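Local coordinates for thymidylate synthase 1 (Bacillus subtilis, PDB 1BKP), which catalyses the reductive methylation of dUMP to dTMP, using 5,10-methylenetetrahydrofolate as both methyl donor and reductant, at residues I11-I14 / I15-I19; G89-I92 / W93-W96; Q194-V197 / L198-M201; R200-A203 / Q204-Y208; Y254-I258 / D259-L263. All coordinates share one frame; numbering follows the deposited sequence.

Contact 1: I11-I14 / I15-I19; sequences IKDI and INNGI
The last turn of helix 3-17 is tied across its side chains by Asp13 and Asn17, one turn apart. Asn17 ND2 donates to Asp13 OD1 at 2.7 Å. The carboxylate oxygen lies close to the plane of the Asn17 amide. The donor meets OD1 on its anti side, 30° out of the carboxylate plane, and the two flat groups are turned 61° against each other. Asp13 CG lies opposite its own N (chi1 -177°), which carries the carboxylate along the helix towards Asn17. The other oxygen, OD2, forms a salt bridge with Lys45 on strand 39-49, so each oxygen has its own partner. With an alanine here, Lys45 would probably be left without its carboxylate mate and the Asn17 amide set free to turn. The backbone repeats the same spacing: Ile15 N to Ile11 O, Asn16 N to Lys12 O (2.9 Å each) and Asn17 N to Asp13 O (2.8 Å). On the inner face Ile15 CD1 touches Ile11 CG2 at 3.9 Å. Both rest on Met234 of helix 227-235, while Ile14 packs on Leu40, Val42, Cys220 and Val222 of the sheet. Gly18 then leaves helical geometry, and Ile19 pairs with Ser41 by backbone hydrogen bonds. This is a helix C-terminus with one apolar face against the sheet and helix 227-235, its last turn braced by an i to i+4 side-chain hydrogen bond.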
loop_
_atom_site.group_PDB
_atom_site.type_symbol
_atom_site.label_atom_id
_atom_site.label_comp_id
_atom_site.label_asym_id
_atom_site.label_seq_id
_atom_site.Cartn_x
_atom_site.Cartn_y
_atom_site.Cartn_z
ATOM N N ILE A 11 0.158 -11.888 -16.630
ATOM C CA ILE A 11 1.370 -12.165 -17.459
ATOM C C ILE A 11 1.127 -11.747 -18.925
ATOM O O ILE A 11 1.995 -11.176 -19.556
ATOM C CB ILE A 11 1.747 -13.737 -17.364
ATOM C CG1 ILE A 11 2.124 -14.140 -15.908
ATOM C CG2 ILE A 11 2.841 -14.067 -18.442
ATOM C CD1 ILE A 11 3.379 -13.446 -15.400
ATOM N N LYS A 12 -0.045 -12.064 -19.475
ATOM C CA LYS A 12 -0.374 -11.716 -20.863
ATOM C C LYS A 12 -0.360 -10.200 -21.057
ATOM O O LYS A 12 0.064 -9.692 -22.106
ATOM C CB LYS A 12 -1.788 -12.271 -21.146
ATOM C CG LYS A 12 -2.271 -12.265 -22.585
ATOM C CD LYS A 12 -1.726 -13.468 -23.342
ATOM C CE LYS A 12 -2.195 -13.458 -24.803
ATOM N NZ LYS A 12 -1.485 -14.416 -25.700
ATOM N N ASP A 13 -0.790 -9.481 -20.023
ATOM C CA ASP A 13 -0.820 -8.034 -20.090
ATOM C C ASP A 13 0.583 -7.462 -20.137
ATOM O O ASP A 13 0.875 -6.443 -20.830
ATOM C CB ASP A 13 -1.583 -7.457 -18.876
ATOM C CG ASP A 13 -1.691 -5.949 -18.955
ATOM O OD1 ASP A 13 -2.121 -5.503 -20.011
ATOM O OD2 ASP A 13 -1.363 -5.188 -18.035
ATOM N N ILE A 14 1.489 -8.136 -19.436
ATOM C CA ILE A 14 2.855 -7.683 -19.396
ATOM C C ILE A 14 3.597 -7.968 -20.720
ATOM O O ILE A 14 4.291 -7.058 -21.307
ATOM C CB ILE A 14 3.624 -8.361 -18.173
ATOM C CG1 ILE A 14 3.068 -7.826 -16.850
ATOM C CG2 ILE A 14 5.171 -8.085 -18.221
ATOM C CD1 ILE A 14 3.676 -8.605 -15.588
ATOM N N ILE A 15 3.379 -9.193 -21.228
ATOM C CA ILE A 15 4.010 -9.608 -22.464
ATOM C C ILE A 15 3.482 -8.708 -23.543
ATOM O O ILE A 15 4.249 -8.248 -24.317
ATOM C CB ILE A 15 3.671 -11.048 -22.869
ATOM C CG1 ILE A 15 4.441 -12.037 -21.999
ATOM C CG2 ILE A 15 3.947 -11.250 -24.351
ATOM C CD1 ILE A 15 3.898 -13.448 -22.162
ATOM N N ASN A 16 2.207 -8.378 -23.557
ATOM C CA ASN A 16 1.687 -7.520 -24.606
ATOM C C ASN A 16 1.805 -6.016 -24.511
ATOM O O ASN A 16 2.043 -5.351 -25.502
ATOM C CB ASN A 16 0.217 -7.852 -24.920
ATOM C CG ASN A 16 0.012 -9.306 -25.270
ATOM O OD1 ASN A 16 0.932 -9.974 -25.733
ATOM N ND2 ASN A 16 -1.183 -9.814 -25.015
ATOM N N ASN A 17 1.745 -5.485 -23.313
ATOM C CA ASN A 17 1.714 -4.048 -23.110
ATOM C C ASN A 17 2.816 -3.612 -22.215
ATOM O O ASN A 17 2.913 -2.414 -21.875
ATOM C CB ASN A 17 0.415 -3.723 -22.378
ATOM C CG ASN A 17 -0.789 -4.060 -23.192
ATOM O OD1 ASN A 17 -0.877 -3.687 -24.350
ATOM N ND2 ASN A 17 -1.714 -4.776 -22.604
ATOM N N GLY A 18 3.654 -4.554 -21.790
ATOM C CA GLY A 18 4.721 -4.150 -20.871
ATOM C C GLY A 18 5.768 -3.190 -21.429
ATOM O O GLY A 18 6.058 -3.208 -22.623
ATOM N N ILE A 19 6.355 -2.375 -20.573
ATOM C CA ILE A 19 7.365 -1.423 -20.982
ATOM C C ILE A 19 8.787 -1.919 -20.657
ATOM O O ILE A 19 9.069 -2.390 -19.550
ATOM C CB ILE A 19 7.088 -0.057 -20.268
ATOM C CG1 ILE A 19 5.663 0.389 -20.588
ATOM C CG2 ILE A 19 8.122 1.012 -20.705
ATOM C CD1 ILE A 19 4.924 0.773 -19.374
#

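Contact 2: G89-I92 / W93-W96; sequences GVHI and WDQW
Three groups in and just before a turn grip one bound water. It accepts from Trp93 N at 2.7 Å, and it donates to Val90 O at 3.1 Å and to Asp94 OD1 at 3.0 Å. The other carboxylate oxygen, Asp94 OD2, accepts from His91 ND1 at 2.7 Å. OD2 uses its syn lone pair and lies in the imidazole plane, at the ring edge. The ring and the carboxylate are turned 77° apart. The first torsion of Asp94 (chi1 -61°) sets CG opposite the carbonyl carbon, and the carboxylate folds back over the turn. The Asp94 carboxylate thus takes the histidine on one oxygen and the water on the other. Asn86 ND2, from helix 82-86, donates both to OD1 and to Val90 O. The backbone bond of the turn runs from Asp94 N to His91 O at 3.1 Å. Trp93 is buried, with NE1 bonded to Glu70 OE1 and its ring edge-to-face with Trp73 and Tyr107. It lies about 8 Å from the side chain of the catalytic Cys160. The whole is a type I beta turn, His91 to Asp94, braced from the side chains by a His-carboxylate bond and leading into a short 3-10 segment.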
loop_
_atom_site.group_PDB
_atom_site.type_symbol
_atom_site.label_atom_id
_atom_site.label_comp_id
_atom_site.label_asym_id
_atom_site.label_seq_id
_atom_site.Cartn_x
_atom_site.Cartn_y
_atom_site.Cartn_z
ATOM N N GLY A 89 16.619 -26.009 7.018
ATOM C CA GLY A 89 17.113 -26.459 5.750
ATOM C C GLY A 89 16.900 -25.511 4.570
ATOM O O GLY A 89 16.755 -25.959 3.448
ATOM N N VAL A 90 16.870 -24.201 4.778
ATOM C CA VAL A 90 16.611 -23.266 3.652
ATOM C C VAL A 90 17.846 -22.398 3.453
ATOM O O VAL A 90 18.350 -21.822 4.404
ATOM C CB VAL A 90 15.349 -22.375 3.922
ATOM C CG1 VAL A 90 15.214 -21.247 2.934
ATOM C CG2 VAL A 90 14.135 -23.209 3.932
ATOM N N HIS A 91 18.273 -22.292 2.187
ATOM C CA HIS A 91 19.430 -21.583 1.800
ATOM C C HIS A 91 19.210 -20.483 0.808
ATOM O O HIS A 91 20.181 -19.820 0.464
ATOM C CB HIS A 91 20.435 -22.545 1.227
ATOM C CG HIS A 91 21.013 -23.434 2.249
ATOM N ND1 HIS A 91 22.035 -23.027 3.084
ATOM C CD2 HIS A 91 20.630 -24.667 2.672
ATOM C CE1 HIS A 91 22.235 -23.957 4.003
ATOM N NE2 HIS A 91 21.398 -24.966 3.771
ATOM N N ILE A 92 17.950 -20.203 0.433
ATOM C CA ILE A 92 17.709 -19.148 -0.554
ATOM C C ILE A 92 18.070 -17.768 -0.096
ATOM O O ILE A 92 17.975 -16.850 -0.909
ATOM C CB ILE A 92 16.231 -19.087 -1.051
ATOM C CG1 ILE A 92 15.314 -18.694 0.123
ATOM C CG2 ILE A 92 15.802 -20.439 -1.559
ATOM C CD1 ILE A 92 13.855 -18.529 -0.257
ATOM N N TRP A 93 18.330 -17.557 1.203
ATOM C CA TRP A 93 18.721 -16.203 1.625
ATOM C C TRP A 93 20.226 -16.053 1.876
ATOM O O TRP A 93 20.663 -14.995 2.348
ATOM C CB TRP A 93 18.007 -15.817 2.907
ATOM C CG TRP A 93 16.558 -15.618 2.694
ATOM C CD1 TRP A 93 15.606 -16.587 2.417
ATOM C CD2 TRP A 93 15.842 -14.388 2.861
ATOM N NE1 TRP A 93 14.340 -16.024 2.457
ATOM C CE2 TRP A 93 14.457 -14.682 2.730
ATOM C CE3 TRP A 93 16.227 -13.079 3.109
ATOM C CZ2 TRP A 93 13.464 -13.703 2.856
ATOM C CZ3 TRP A 93 15.237 -12.097 3.222
ATOM C CH2 TRP A 93 13.862 -12.423 3.096
ATOM N N ASP A 94 20.994 -17.142 1.687
ATOM C CA ASP A 94 22.446 -17.107 2.041
ATOM C C ASP A 94 23.276 -15.995 1.406
ATOM O O ASP A 94 24.122 -15.424 2.073
ATOM C CB ASP A 94 23.118 -18.415 1.713
ATOM C CG ASP A 94 22.548 -19.604 2.474
ATOM O OD1 ASP A 94 21.872 -19.448 3.511
ATOM O OD2 ASP A 94 22.852 -20.729 2.045
ATOM N N GLN A 95 22.965 -15.639 0.164
ATOM C CA GLN A 95 23.683 -14.605 -0.563
ATOM C C GLN A 95 23.615 -13.266 0.139
ATOM O O GLN A 95 24.468 -12.436 -0.063
ATOM C CB GLN A 95 23.090 -14.394 -1.957
ATOM C CG GLN A 95 22.247 -15.549 -2.490
ATOM C CD GLN A 95 21.714 -15.301 -3.899
ATOM O OE1 GLN A 95 21.685 -16.216 -4.736
ATOM N NE2 GLN A 95 21.293 -14.062 -4.168
ATOM N N TRP A 96 22.546 -13.043 0.901
ATOM C CA TRP A 96 22.339 -11.767 1.585
ATOM C C TRP A 96 22.859 -11.702 2.978
ATOM O O TRP A 96 22.714 -10.679 3.652
ATOM C CB TRP A 96 20.874 -11.407 1.559
ATOM C CG TRP A 96 20.523 -10.977 0.215
ATOM C CD1 TRP A 96 20.942 -9.831 -0.413
ATOM C CD2 TRP A 96 19.649 -11.634 -0.690
ATOM N NE1 TRP A 96 20.361 -9.739 -1.667
ATOM C CE2 TRP A 96 19.556 -10.829 -1.849
ATOM C CE3 TRP A 96 18.921 -12.815 -0.626
ATOM C CZ2 TRP A 96 18.756 -11.163 -2.921
ATOM C CZ3 TRP A 96 18.114 -13.163 -1.696
ATOM C CH2 TRP A 96 18.033 -12.336 -2.832
HETATM O O HOH W 1 18.887 -18.941 3.463
#

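Contact 3: Q194-V197 / L198-M201; sequences QYNV and LQRM
Asn196 places CG opposite its own N (chi1 -172°), while Arg200 places CG opposite its carbonyl carbon (chi1 -63°) and runs extended to NE. The two side chains therefore meet on one flank of helix 188-206, a turn apart. Arg200 NE donates to Asn196 OD1 at 2.8 Å in a fairly straight bond. The amide oxygen comes to the edge of the guanidinium group, slightly tilted from its plane, and the two flat groups are turned 55° against each other. Asn51 holds the other ends: its OD1 accepts from Asn196 ND2 and, weakly, from Arg200 NH2, while its ND2 donates to Gln199 OE1. Gln199 NE2 donates to Leu173 O and Glu212 O. Both ends of the buried Asn196 amide are thus bonded. Elsewhere on the helix, Tyr195 and Leu198 lie side by side and point the same way, with Leu198 CD2 at 3.8 Å from Tyr195 CE2. The tyrosine hydroxyl is bonded to Trp75 NE1. Val197 CG1 faces Met201 SD at 4.2 Å. Backbone bonds such as Arg200 N to Asn196 O, 3.0 Å, keep the regular turn. Such buried packing belongs to the central helix of a beta-alpha-beta unit, here between strands 172-183 and 209-223.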
loop_
_atom_site.group_PDB
_atom_site.type_symbol
_atom_site.label_atom_id
_atom_site.label_comp_id
_atom_site.label_asym_id
_atom_site.label_seq_id
_atom_site.Cartn_x
_atom_site.Cartn_y
_atom_site.Cartn_z
ATOM N N GLN A 194 2.219 -17.776 0.178
ATOM C CA GLN A 194 2.774 -17.597 1.498
ATOM C C GLN A 194 1.912 -16.678 2.373
ATOM O O GLN A 194 1.631 -17.041 3.515
ATOM C CB GLN A 194 4.168 -17.037 1.308
ATOM C CG GLN A 194 4.802 -16.284 2.403
ATOM C CD GLN A 194 6.232 -15.812 1.990
ATOM O OE1 GLN A 194 7.245 -16.410 2.398
ATOM N NE2 GLN A 194 6.295 -14.816 1.164
ATOM N N TYR A 195 1.412 -15.583 1.824
ATOM C CA TYR A 195 0.584 -14.677 2.643
ATOM C C TYR A 195 -0.821 -15.193 2.897
ATOM O O TYR A 195 -1.463 -14.830 3.937
ATOM C CB TYR A 195 0.670 -13.180 2.164
ATOM C CG TYR A 195 1.864 -12.538 2.805
ATOM C CD1 TYR A 195 3.184 -12.738 2.277
ATOM C CD2 TYR A 195 1.713 -11.756 3.987
ATOM C CE1 TYR A 195 4.310 -12.178 2.900
ATOM C CE2 TYR A 195 2.810 -11.205 4.641
ATOM C CZ TYR A 195 4.115 -11.427 4.072
ATOM O OH TYR A 195 5.179 -10.890 4.763
ATOM N N ASN A 196 -1.331 -16.042 1.989
ATOM C CA ASN A 196 -2.644 -16.631 2.257
ATOM C C ASN A 196 -2.512 -17.636 3.444
ATOM O O ASN A 196 -3.409 -17.751 4.342
ATOM C CB ASN A 196 -3.166 -17.347 0.992
ATOM C CG ASN A 196 -4.584 -17.806 1.171
ATOM O OD1 ASN A 196 -4.774 -18.937 1.440
ATOM N ND2 ASN A 196 -5.579 -16.873 1.176
ATOM N N VAL A 197 -1.376 -18.335 3.506
ATOM C CA VAL A 197 -1.155 -19.240 4.662
ATOM C C VAL A 197 -1.160 -18.399 5.980
ATOM O O VAL A 197 -1.853 -18.726 6.932
ATOM C CB VAL A 197 0.183 -20.060 4.517
ATOM C CG1 VAL A 197 0.365 -20.984 5.753
ATOM C CG2 VAL A 197 0.026 -20.909 3.293
ATOM N N LEU A 198 -0.565 -17.207 5.938
ATOM C CA LEU A 198 -0.532 -16.383 7.123
ATOM C C LEU A 198 -2.009 -15.986 7.491
ATOM O O LEU A 198 -2.339 -15.935 8.670
ATOM C CB LEU A 198 0.252 -15.094 6.869
ATOM C CG LEU A 198 0.379 -14.160 8.077
ATOM C CD1 LEU A 198 1.275 -14.827 9.204
ATOM C CD2 LEU A 198 1.011 -12.813 7.540
ATOM N N GLN A 199 -2.846 -15.691 6.490
ATOM C CA GLN A 199 -4.227 -15.340 6.759
ATOM C C GLN A 199 -4.907 -16.475 7.521
ATOM O O GLN A 199 -5.676 -16.210 8.509
ATOM C CB GLN A 199 -5.007 -15.110 5.484
ATOM C CG GLN A 199 -6.361 -14.489 5.754
ATOM C CD GLN A 199 -7.107 -14.199 4.474
ATOM O OE1 GLN A 199 -6.683 -14.647 3.429
ATOM N NE2 GLN A 199 -8.252 -13.486 4.552
ATOM N N ARG A 200 -4.795 -17.693 6.963
ATOM C CA ARG A 200 -5.377 -18.892 7.588
ATOM C C ARG A 200 -4.845 -19.130 8.985
ATOM O O ARG A 200 -5.641 -19.461 9.901
ATOM C CB ARG A 200 -5.162 -20.121 6.690
ATOM C CG ARG A 200 -5.925 -19.915 5.295
ATOM C CD ARG A 200 -5.644 -21.027 4.278
ATOM N NE ARG A 200 -6.315 -20.646 3.043
ATOM C CZ ARG A 200 -7.391 -21.249 2.564
ATOM N NH1 ARG A 200 -7.885 -22.362 3.142
ATOM N NH2 ARG A 200 -7.913 -20.783 1.466
ATOM N N MET A 201 -3.545 -18.938 9.225
ATOM C CA MET A 201 -3.003 -19.134 10.587
ATOM C C MET A 201 -3.626 -18.187 11.608
ATOM O O MET A 201 -4.055 -18.600 12.709
ATOM C CB MET A 201 -1.516 -18.851 10.611
ATOM C CG MET A 201 -0.724 -20.042 9.901
ATOM S SD MET A 201 0.996 -19.492 9.630
ATOM C CE MET A 201 1.732 -19.511 11.259
#

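Contact 4: R200-A203 / Q204-Y208; sequences RMIA and QVTGY
Thr206 OG1 donates to Ile202 O at 2.8 Å. The same carbonyl also takes a weak bond from Thr206 N at 3.1 Å. A chi1 of 57° sets OG1 between its own N and carbonyl carbon, which turns the hydroxyl back onto the preceding turn of the helix. The methyl, CG2, is left on the other branch and meets Ile202 CG2 at 4.1 Å. One residue on, Ala203 O accepts from Tyr208 N at 3.0 Å, five residues ahead, and weakly from Thr206 N. This i to i+5 bond closes the end of helix 188-206, the helix of a beta-alpha-beta unit that hands over to strand 209-223. Gly207 lets the chain leave the helix with a phi of 80°, where a side chain would jam against the preceding carbonyl oxygen. Earlier turns keep the helical pattern, with Gln204 N on Arg200 O at 3.1 Å and Val205 N on Met201 O at 3.2 Å. Further out, Tyr208 OH bonds to Leu133 O of helix 125-135, and Leu130 of that helix packs against Ile202 and Thr206. Gln204 NE2 bonds to Asn247 O and Val250 O, and Ala203 rests on Leu173 of strand 172-183.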
loop_
_atom_site.group_PDB
_atom_site.type_symbol
_atom_site.label_atom_id
_atom_site.label_comp_id
_atom_site.label_asym_id
_atom_site.label_seq_id
_atom_site.Cartn_x
_atom_site.Cartn_y
_atom_site.Cartn_z
ATOM N N ARG A 200 -4.795 -17.693 6.963
ATOM C CA ARG A 200 -5.377 -18.892 7.588
ATOM C C ARG A 200 -4.845 -19.130 8.985
ATOM O O ARG A 200 -5.641 -19.461 9.901
ATOM C CB ARG A 200 -5.162 -20.121 6.690
ATOM C CG ARG A 200 -5.925 -19.915 5.295
ATOM C CD ARG A 200 -5.644 -21.027 4.278
ATOM N NE ARG A 200 -6.315 -20.646 3.043
ATOM C CZ ARG A 200 -7.391 -21.249 2.564
ATOM N NH1 ARG A 200 -7.885 -22.362 3.142
ATOM N NH2 ARG A 200 -7.913 -20.783 1.466
ATOM N N MET A 201 -3.545 -18.938 9.225
ATOM C CA MET A 201 -3.003 -19.134 10.587
ATOM C C MET A 201 -3.626 -18.187 11.608
ATOM O O MET A 201 -4.055 -18.600 12.709
ATOM C CB MET A 201 -1.516 -18.851 10.611
ATOM C CG MET A 201 -0.724 -20.042 9.901
ATOM S SD MET A 201 0.996 -19.492 9.630
ATOM C CE MET A 201 1.732 -19.511 11.259
ATOM N N ILE A 202 -3.686 -16.910 11.205
ATOM C CA ILE A 202 -4.120 -15.840 12.115
ATOM C C ILE A 202 -5.616 -15.927 12.345
ATOM O O ILE A 202 -6.070 -15.768 13.449
ATOM C CB ILE A 202 -3.585 -14.333 11.732
ATOM C CG1 ILE A 202 -2.063 -14.210 12.067
ATOM C CG2 ILE A 202 -4.443 -13.264 12.584
ATOM C CD1 ILE A 202 -1.387 -12.989 11.554
ATOM N N ALA A 203 -6.375 -16.239 11.323
ATOM C CA ALA A 203 -7.812 -16.361 11.503
ATOM C C ALA A 203 -8.124 -17.531 12.505
ATOM O O ALA A 203 -9.037 -17.407 13.371
ATOM C CB ALA A 203 -8.445 -16.666 10.144
ATOM N N GLN A 204 -7.301 -18.621 12.428
ATOM C CA GLN A 204 -7.543 -19.772 13.257
ATOM C C GLN A 204 -7.333 -19.419 14.717
ATOM O O GLN A 204 -8.162 -19.772 15.522
ATOM C CB GLN A 204 -6.659 -20.960 12.832
ATOM C CG GLN A 204 -6.728 -22.150 13.869
ATOM C CD GLN A 204 -6.139 -23.422 13.295
ATOM O OE1 GLN A 204 -6.482 -23.795 12.186
ATOM N NE2 GLN A 204 -5.237 -24.106 14.058
ATOM N N VAL A 205 -6.295 -18.650 15.034
ATOM C CA VAL A 205 -5.992 -18.325 16.403
ATOM C C VAL A 205 -6.729 -17.112 17.039
ATOM O O VAL A 205 -6.606 -16.863 18.251
ATOM C CB VAL A 205 -4.518 -18.229 16.612
ATOM C CG1 VAL A 205 -3.885 -19.555 16.270
ATOM C CG2 VAL A 205 -3.887 -17.068 15.810
ATOM N N THR A 206 -7.446 -16.338 16.210
ATOM C CA THR A 206 -8.174 -15.196 16.690
ATOM C C THR A 206 -9.669 -15.519 16.638
ATOM O O THR A 206 -10.507 -14.711 17.020
ATOM C CB THR A 206 -7.865 -13.967 15.907
ATOM O OG1 THR A 206 -8.140 -14.174 14.492
ATOM C CG2 THR A 206 -6.422 -13.552 16.170
ATOM N N GLY A 207 -9.989 -16.657 16.090
ATOM C CA GLY A 207 -11.356 -17.088 16.026
ATOM C C GLY A 207 -12.251 -16.532 14.957
ATOM O O GLY A 207 -13.474 -16.372 15.197
ATOM N N TYR A 208 -11.706 -16.143 13.809
ATOM C CA TYR A 208 -12.588 -15.631 12.770
ATOM C C TYR A 208 -12.607 -16.548 11.628
ATOM O O TYR A 208 -11.784 -17.482 11.536
ATOM C CB TYR A 208 -12.088 -14.245 12.238
ATOM C CG TYR A 208 -12.124 -13.167 13.255
ATOM C CD1 TYR A 208 -13.365 -12.682 13.734
ATOM C CD2 TYR A 208 -10.931 -12.631 13.796
ATOM C CE1 TYR A 208 -13.420 -11.685 14.727
ATOM C CE2 TYR A 208 -10.961 -11.674 14.775
ATOM C CZ TYR A 208 -12.215 -11.193 15.236
ATOM O OH TYR A 208 -12.281 -10.190 16.194
#

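Contact 5: Y254-I258 / D259-L263; sequences YDFTI and DDFKL
Asp260 and Thr257 close a 3-10 turn just before strand 261-264. Asp260 N donates to Thr257 O at 2.9 Å, and Asp260 OD2 accepts from Thr257 N at 2.9 Å. Asp260 CG lies opposite its carbonyl carbon (chi1 -68°), which brings OD2 back to Thr257 N. The bond reaches OD2 on its anti side, 31° out of the carboxylate plane. Asp260 is buried, and its OD1 is bonded to Asn247 ND2. If an alanine stood here, Thr257 N and Asn247 ND2 would probably lose their carboxylate acceptor. The packed side is aromatic. The Phe256 and Phe261 rings are near parallel, planes 30° apart, but slid so far that they barely overlap, with centroids at 5.7 Å. The Asp260 CB comes to the edge of the Phe256 ring. The outer side is looser: Thr257 and Asp259 are exposed, and the bond from Thr257 OG1 to Asp260 OD2 is weak at 3.5 Å. On the inner side Phe256 CD1 meets Phe261 CZ at 3.8 Å.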
loop_
_atom_site.group_PDB
_atom_site.type_symbol
_atom_site.label_atom_id
_atom_site.label_comp_id
_atom_site.label_asym_id
_atom_site.label_seq_id
_atom_site.Cartn_x
_atom_site.Cartn_y
_atom_site.Cartn_z
ATOM N N TYR A 254 2.178 -18.985 18.130
ATOM C CA TYR A 254 3.533 -19.380 18.383
ATOM C C TYR A 254 3.709 -20.880 18.539
ATOM O O TYR A 254 4.832 -21.312 18.654
ATOM C CB TYR A 254 4.086 -18.655 19.590
ATOM C CG TYR A 254 4.084 -17.185 19.328
ATOM C CD1 TYR A 254 5.064 -16.616 18.512
ATOM C CD2 TYR A 254 3.096 -16.370 19.853
ATOM C CE1 TYR A 254 5.054 -15.226 18.218
ATOM C CE2 TYR A 254 3.064 -14.982 19.567
ATOM C CZ TYR A 254 4.039 -14.423 18.758
ATOM O OH TYR A 254 4.021 -13.080 18.452
ATOM N N ASP A 255 2.641 -21.652 18.301
ATOM C CA ASP A 255 2.743 -23.103 18.426
ATOM C C ASP A 255 2.843 -23.810 17.081
ATOM O O ASP A 255 3.115 -25.004 17.030
ATOM C CB ASP A 255 1.502 -23.664 19.146
ATOM C CG ASP A 255 1.536 -23.414 20.623
ATOM O OD1 ASP A 255 2.635 -23.093 21.135
ATOM O OD2 ASP A 255 0.447 -23.489 21.266
ATOM N N PHE A 256 2.633 -23.101 15.982
ATOM C CA PHE A 256 2.624 -23.720 14.672
ATOM C C PHE A 256 4.031 -24.161 14.260
ATOM O O PHE A 256 5.008 -23.542 14.649
ATOM C CB PHE A 256 2.083 -22.716 13.611
ATOM C CG PHE A 256 0.574 -22.579 13.576
ATOM C CD1 PHE A 256 -0.193 -23.587 13.011
ATOM C CD2 PHE A 256 -0.049 -21.411 14.051
ATOM C CE1 PHE A 256 -1.598 -23.477 12.887
ATOM C CE2 PHE A 256 -1.430 -21.215 13.967
ATOM C CZ PHE A 256 -2.246 -22.272 13.362
ATOM N N THR A 257 4.154 -25.305 13.610
ATOM C CA THR A 257 5.483 -25.729 13.190
ATOM C C THR A 257 5.187 -26.193 11.796
ATOM O O THR A 257 4.009 -26.348 11.437
ATOM C CB THR A 257 6.079 -26.986 14.027
ATOM O OG1 THR A 257 5.220 -28.136 13.858
ATOM C CG2 THR A 257 6.280 -26.673 15.526
ATOM N N ILE A 258 6.241 -26.538 11.040
ATOM C CA ILE A 258 6.063 -27.000 9.644
ATOM C C ILE A 258 5.219 -28.235 9.502
ATOM O O ILE A 258 4.465 -28.344 8.553
ATOM C CB ILE A 258 7.469 -27.091 8.895
ATOM C CG1 ILE A 258 7.245 -27.242 7.409
ATOM C CG2 ILE A 258 8.322 -28.155 9.453
ATOM C CD1 ILE A 258 6.479 -25.991 6.783
ATOM N N ASP A 259 5.250 -29.156 10.477
ATOM C CA ASP A 259 4.437 -30.361 10.399
ATOM C C ASP A 259 2.971 -30.086 10.602
ATOM O O ASP A 259 2.180 -30.938 10.296
ATOM C CB ASP A 259 4.957 -31.380 11.417
ATOM C CG ASP A 259 6.488 -31.563 11.259
ATOM O OD1 ASP A 259 6.893 -31.942 10.100
ATOM O OD2 ASP A 259 7.252 -31.138 12.187
ATOM N N ASP A 260 2.582 -28.815 10.828
ATOM C CA ASP A 260 1.136 -28.563 11.008
ATOM C C ASP A 260 0.421 -28.181 9.682
ATOM O O ASP A 260 -0.742 -27.780 9.690
ATOM C CB ASP A 260 0.891 -27.453 12.058
ATOM C CG ASP A 260 1.274 -27.883 13.442
ATOM O OD1 ASP A 260 0.988 -29.020 13.813
ATOM O OD2 ASP A 260 1.906 -27.126 14.168
ATOM N N PHE A 261 1.141 -28.305 8.554
ATOM C CA PHE A 261 0.610 -27.877 7.277
ATOM C C PHE A 261 0.816 -29.005 6.267
ATOM O O PHE A 261 1.896 -29.490 6.159
ATOM C CB PHE A 261 1.455 -26.677 6.795
ATOM C CG PHE A 261 1.361 -25.458 7.700
ATOM C CD1 PHE A 261 0.301 -24.581 7.580
ATOM C CD2 PHE A 261 2.290 -25.248 8.655
ATOM C CE1 PHE A 261 0.173 -23.482 8.449
ATOM C CE2 PHE A 261 2.213 -24.134 9.557
ATOM C CZ PHE A 261 1.099 -23.231 9.437
ATOM N N LYS A 262 -0.167 -29.339 5.461
ATOM C CA LYS A 262 0.053 -30.373 4.474
ATOM C C LYS A 262 -0.897 -30.015 3.331
ATOM O O LYS A 262 -2.037 -29.654 3.585
ATOM C CB LYS A 262 -0.287 -31.760 5.124
ATOM C CG LYS A 262 -1.105 -32.695 4.304
ATOM C CD LYS A 262 -1.423 -33.965 5.104
ATOM C CE LYS A 262 -1.588 -35.192 4.184
ATOM N NZ LYS A 262 -1.545 -36.493 4.942
ATOM N N LEU A 263 -0.380 -30.046 2.101
ATOM C CA LEU A 263 -1.121 -29.802 0.900
ATOM C C LEU A 263 -1.550 -31.116 0.419
ATOM O O LEU A 263 -0.721 -31.958 0.173
ATOM C CB LEU A 263 -0.181 -29.247 -0.126
ATOM C CG LEU A 263 -0.668 -28.190 -1.080
ATOM C CD1 LEU A 263 -1.502 -27.121 -0.291
ATOM C CD2 LEU A 263 0.577 -27.590 -1.800
#

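In the fold
Along the chain the contacts come in series, apart from contacts 3 and 4, which share Arg200 and Met201 on helix 188-206. Contacts 3, 4 and 5 form one cluster. The centres of 3 and 5 are about 12 Å apart, and those of 4 and 5 about 14 Å. Met201 of the helix packs on Phe256 and Phe261, and Val197 and Val205 add to this, so the turn before strand 261-264 rests on the crossover helix. Contact 2 stands apart, its nearest atoms about 7 Å from contact 3. Contact 1 is remote, at least 29 Å from every other centre, at the edge where helix 3-17 meets the large mixed sheet, near the second subunit.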